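Local coordinates for protein dUTPase (Streptococcus mutans, PDB 3H6X) that probably hydrolyses dUTP to dUMP and diphosphate, as a trimeric jelly-roll enzyme of the dUTPase family, at residues L62-R67 and G97-Q102. Residues are numbered along the deposited sequence; the frame is centred on the assembly and turned at random.
Sequences LYLFDR and GHIFAQ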
ATOM      1  N   LEU B  62      -3.095  -3.455 -11.671  1.00  4.99           N
ATOM      2  CA  LEU B  62      -3.896  -4.140 -10.668  1.00  4.35           C
ATOM      3  C   LEU B  62      -3.085  -4.159  -9.383  1.00  5.50           C
ATOM      4  O   LEU B  62      -1.967  -4.678  -9.369  1.00  5.93           O
ATOM      5  CB  LEU B  62      -4.168  -5.589 -11.098  1.00  5.61           C
ATOM      6  CG  LEU B  62      -4.827  -6.480 -10.020  1.00  5.62           C
ATOM      7  CD1 LEU B  62      -6.212  -6.002  -9.653  1.00  6.57           C
ATOM      8  CD2 LEU B  62      -4.888  -7.922 -10.505  1.00  6.60           C
ATOM      9  N   TYR B  63      -3.623  -3.595  -8.309  1.00  5.37           N
ATOM     10  CA  TYR B  63      -2.939  -3.627  -7.019  1.00  5.27           C
ATOM     11  C   TYR B  63      -3.581  -4.688  -6.157  1.00  6.20           C
ATOM     12  O   TYR B  63      -4.808  -4.841  -6.173  1.00  6.87           O
ATOM     13  CB  TYR B  63      -3.116  -2.300  -6.289  1.00  5.27           C
ATOM     14  CG  TYR B  63      -2.345  -1.157  -6.890  1.00  5.70           C
ATOM     15  CD1 TYR B  63      -0.991  -1.291  -7.173  1.00  7.69           C
ATOM     16  CD2 TYR B  63      -2.958   0.050  -7.167  1.00 11.88           C
ATOM     17  CE1 TYR B  63      -0.272  -0.239  -7.733  1.00  8.22           C
ATOM     18  CE2 TYR B  63      -2.247   1.101  -7.730  1.00 14.40           C
ATOM     19  CZ  TYR B  63      -0.905   0.942  -8.001  1.00 12.00           C
ATOM     20  OH  TYR B  63      -0.179   1.977  -8.547  1.00 12.39           O
ATOM     21  N   LEU B  64      -2.758  -5.423  -5.414  1.00  5.07           N
ATOM     22  CA  LEU B  64      -3.278  -6.395  -4.443  1.00  5.16           C
ATOM     23  C   LEU B  64      -3.050  -5.844  -3.054  1.00  6.06           C
ATOM     24  O   LEU B  64      -1.923  -5.511  -2.701  1.00  5.55           O
ATOM     25  CB  LEU B  64      -2.509  -7.707  -4.554  1.00  5.41           C
ATOM     26  CG  LEU B  64      -2.477  -8.369  -5.928  1.00  8.90           C
ATOM     27  CD1 LEU B  64      -1.713  -9.687  -5.832  1.00 11.93           C
ATOM     28  CD2 LEU B  64      -3.905  -8.572  -6.432  1.00  9.50           C
ATOM     29  N   PHE B  65      -4.127  -5.717  -2.283  1.00  5.87           N
ATOM     30  CA  PHE B  65      -4.032  -5.240  -0.907  1.00  7.43           C
ATOM     31  C   PHE B  65      -4.405  -6.338   0.057  1.00  7.84           C
ATOM     32  O   PHE B  65      -5.195  -7.234  -0.252  1.00  6.91           O
ATOM     33  CB  PHE B  65      -4.969  -4.040  -0.662  1.00  7.07           C
ATOM     34  CG  PHE B  65      -4.692  -2.866  -1.551  1.00  8.19           C
ATOM     35  CD1 PHE B  65      -3.583  -2.061  -1.339  1.00  8.93           C
ATOM     36  CD2 PHE B  65      -5.545  -2.568  -2.599  1.00  7.15           C
ATOM     37  CE1 PHE B  65      -3.328  -0.971  -2.174  1.00  8.90           C
ATOM     38  CE2 PHE B  65      -5.299  -1.493  -3.429  1.00  7.20           C
ATOM     39  CZ  PHE B  65      -4.194  -0.683  -3.207  1.00  7.11           C
ATOM     40  N   ASP B  66      -3.838  -6.253   1.252  1.00  8.13           N
ATOM     41  CA  ASP B  66      -4.186  -7.169   2.317  1.00  8.01           C
ATOM     42  C   ASP B  66      -5.677  -7.023   2.629  1.00  9.16           C
ATOM     43  O   ASP B  66      -6.274  -5.966   2.421  1.00  7.47           O
ATOM     44  CB  ASP B  66      -3.417  -6.763   3.582  1.00  8.74           C
ATOM     45  CG  ASP B  66      -2.761  -7.933   4.266  1.00 11.26           C
ATOM     46  OD1 ASP B  66      -3.200  -9.091   4.047  1.00 15.12           O
ATOM     47  OD2 ASP B  66      -1.778  -7.702   4.987  1.00 10.81           O
ATOM     48  N   ARG B  67      -6.286  -8.087   3.115  1.00 10.74           N
ATOM     49  CA  ARG B  67      -7.620  -7.969   3.705  1.00 11.41           C
ATOM     50  C   ARG B  67      -7.455  -7.486   5.128  1.00  9.67           C
ATOM     51  O   ARG B  67      -6.516  -7.883   5.813  1.00 10.99           O
ATOM     52  CB  ARG B  67      -8.327  -9.320   3.703  1.00 12.92           C
ATOM     53  CG  ARG B  67      -8.619  -9.884   2.320  1.00 16.45           C
ATOM     54  CD  ARG B  67      -9.575 -11.049   2.417  1.00 21.76           C
ATOM     55  NE  ARG B  67     -10.932 -10.616   2.728  1.00 23.94           N
ATOM     56  CZ  ARG B  67     -11.747 -11.243   3.569  1.00 29.92           C
ATOM     57  NH1 ARG B  67     -11.342 -12.342   4.206  1.00 38.05           N
ATOM     58  NH2 ARG B  67     -12.958 -10.771   3.787  1.00 24.60           N
ATOM     59  N   GLY B  97       1.225 -15.792 -15.802  1.00  6.73           N
ATOM     60  CA  GLY B  97       0.699 -14.629 -15.104  1.00  7.71           C
ATOM     61  C   GLY B  97      -0.058 -14.986 -13.847  1.00  7.12           C
ATOM     62  O   GLY B  97      -0.824 -14.183 -13.305  1.00  5.80           O
ATOM     63  N   HIS B  98       0.181 -16.196 -13.359  1.00  5.95           N
ATOM     64  CA  HIS B  98      -0.441 -16.650 -12.112  1.00  5.77           C
ATOM     65  C   HIS B  98      -0.111 -15.690 -10.980  1.00  7.16           C
ATOM     66  O   HIS B  98       1.054 -15.448 -10.669  1.00  6.82           O
ATOM     67  CB  HIS B  98       0.083 -18.040 -11.780  1.00  6.22           C
ATOM     68  CG  HIS B  98      -0.614 -18.706 -10.620  1.00  6.72           C
ATOM     69  ND1 HIS B  98      -0.171 -19.889 -10.092  1.00  7.45           N
ATOM     70  CD2 HIS B  98      -1.700 -18.328  -9.904  1.00  6.71           C
ATOM     71  CE1 HIS B  98      -0.975 -20.237  -9.080  1.00  6.63           C
ATOM     72  NE2 HIS B  98      -1.908 -19.317  -8.964  1.00  6.78           N
ATOM     73  N   ILE B  99      -1.142 -15.144 -10.352  1.00  5.17           N
ATOM     74  CA  ILE B  99      -0.963 -14.205  -9.259  1.00  6.61           C
ATOM     75  C   ILE B  99      -0.785 -14.952  -7.938  1.00  5.77           C
ATOM     76  O   ILE B  99      -1.565 -15.844  -7.622  1.00  6.50           O
ATOM     77  CB  ILE B  99      -2.191 -13.279  -9.160  1.00  6.03           C
ATOM     78  CG1 ILE B  99      -2.262 -12.370 -10.396  1.00  5.79           C
ATOM     79  CG2 ILE B  99      -2.143 -12.441  -7.864  1.00  7.46           C
ATOM     80  CD1 ILE B  99      -3.611 -11.700 -10.557  1.00  6.94           C
ATOM     81  N   PHE B 100       0.305 -14.641  -7.232  1.00  7.46           N
ATOM     82  CA  PHE B 100       0.563 -15.155  -5.887  1.00  7.45           C
ATOM     83  C   PHE B 100       0.517 -14.011  -4.885  1.00  8.84           C
ATOM     84  O   PHE B 100       0.915 -12.883  -5.210  1.00 11.37           O
ATOM     85  CB  PHE B 100       1.949 -15.796  -5.804  1.00  9.21           C
ATOM     86  CG  PHE B 100       2.071 -17.098  -6.540  1.00  9.56           C
ATOM     87  CD1 PHE B 100       2.284 -17.112  -7.908  1.00 11.29           C
ATOM     88  CD2 PHE B 100       2.005 -18.311  -5.855  1.00  9.13           C
ATOM     89  CE1 PHE B 100       2.403 -18.321  -8.597  1.00 11.04           C
ATOM     90  CE2 PHE B 100       2.145 -19.507  -6.525  1.00 12.26           C
ATOM     91  CZ  PHE B 100       2.330 -19.516  -7.901  1.00 11.60           C
ATOM     92  N   ALA B 101       0.053 -14.315  -3.676  1.00  6.76           N
ATOM     93  CA  ALA B 101       0.107 -13.372  -2.553  1.00  7.84           C
ATOM     94  C   ALA B 101       1.240 -13.776  -1.604  1.00  7.29           C
ATOM     95  O   ALA B 101       1.257 -14.889  -1.086  1.00  8.63           O
ATOM     96  CB  ALA B 101      -1.227 -13.377  -1.817  1.00  9.51           C
ATOM     97  N   GLN B 102       2.205 -12.890  -1.406  1.00  6.88           N
ATOM     98  CA  GLN B 102       3.352 -13.184  -0.545  1.00  8.03           C
ATOM     99  C   GLN B 102       3.003 -12.898   0.919  1.00  8.21           C
ATOM    100  O   GLN B 102       3.035 -11.745   1.355  1.00  7.71           O
ATOM    101  CB  GLN B 102       4.540 -12.328  -0.996  1.00  8.77           C
ATOM    102  CG  GLN B 102       5.900 -12.803  -0.492  1.00 12.44           C
ATOM    103  CD  GLN B 102       7.031 -11.889  -0.934  1.00 16.27           C
ATOM    104  OE1 GLN B 102       6.989 -11.290  -2.014  1.00 18.91           O
ATOM    105  NE2 GLN B 102       8.047 -11.764  -0.086  1.00 17.73           N
TER
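Ile-99 meets two leucines of 62-67 at once, one with each branch of its side chain. Its CG2 methyl presses on CD1 of Leu-64 at 3.4 Å, closer than carbons normally sit, while its CD1 reaches CD2 of Leu-62 at 4.0 Å. The split follows from the first torsion: with CG1 anti to the carbonyl carbon (chi1 -67°), CG2 is left anti to the backbone N, and the two branches spread along the opposing strand. Both leucine side chains slant across that of Ile-99. The same CD1 of Leu-64 also comes within 4.2 Å of the carbonyl O of Phe-100, a looser touch. No hydrogen bond joins the segments; the contact is apolar and buried, close to the centre of the chain.

This is packing between two sheets of the jelly-roll barrel: strand 60-66 belongs to one antiparallel sheet, strand 100-105 to another, and segment 97-102 leads into the latter. Backbone hydrogen bonds tie Leu-62 to Ile-85, Leu-64 to Gly-83, and Ile-99 to Val-52. Ile-85 packs against both leucines, and Phe-124 adds to the apolar surroundings of Leu-62. Tyr-63 and Phe-65, whose side chains leave strand 60-66 on the other side from the two leucines, reach the subunit interfaces: the ring of Tyr-63 meets Phe-65 of the second subunit, and Phe-65 meets Tyr-63 of the third, with the planes at about 45° in each pair.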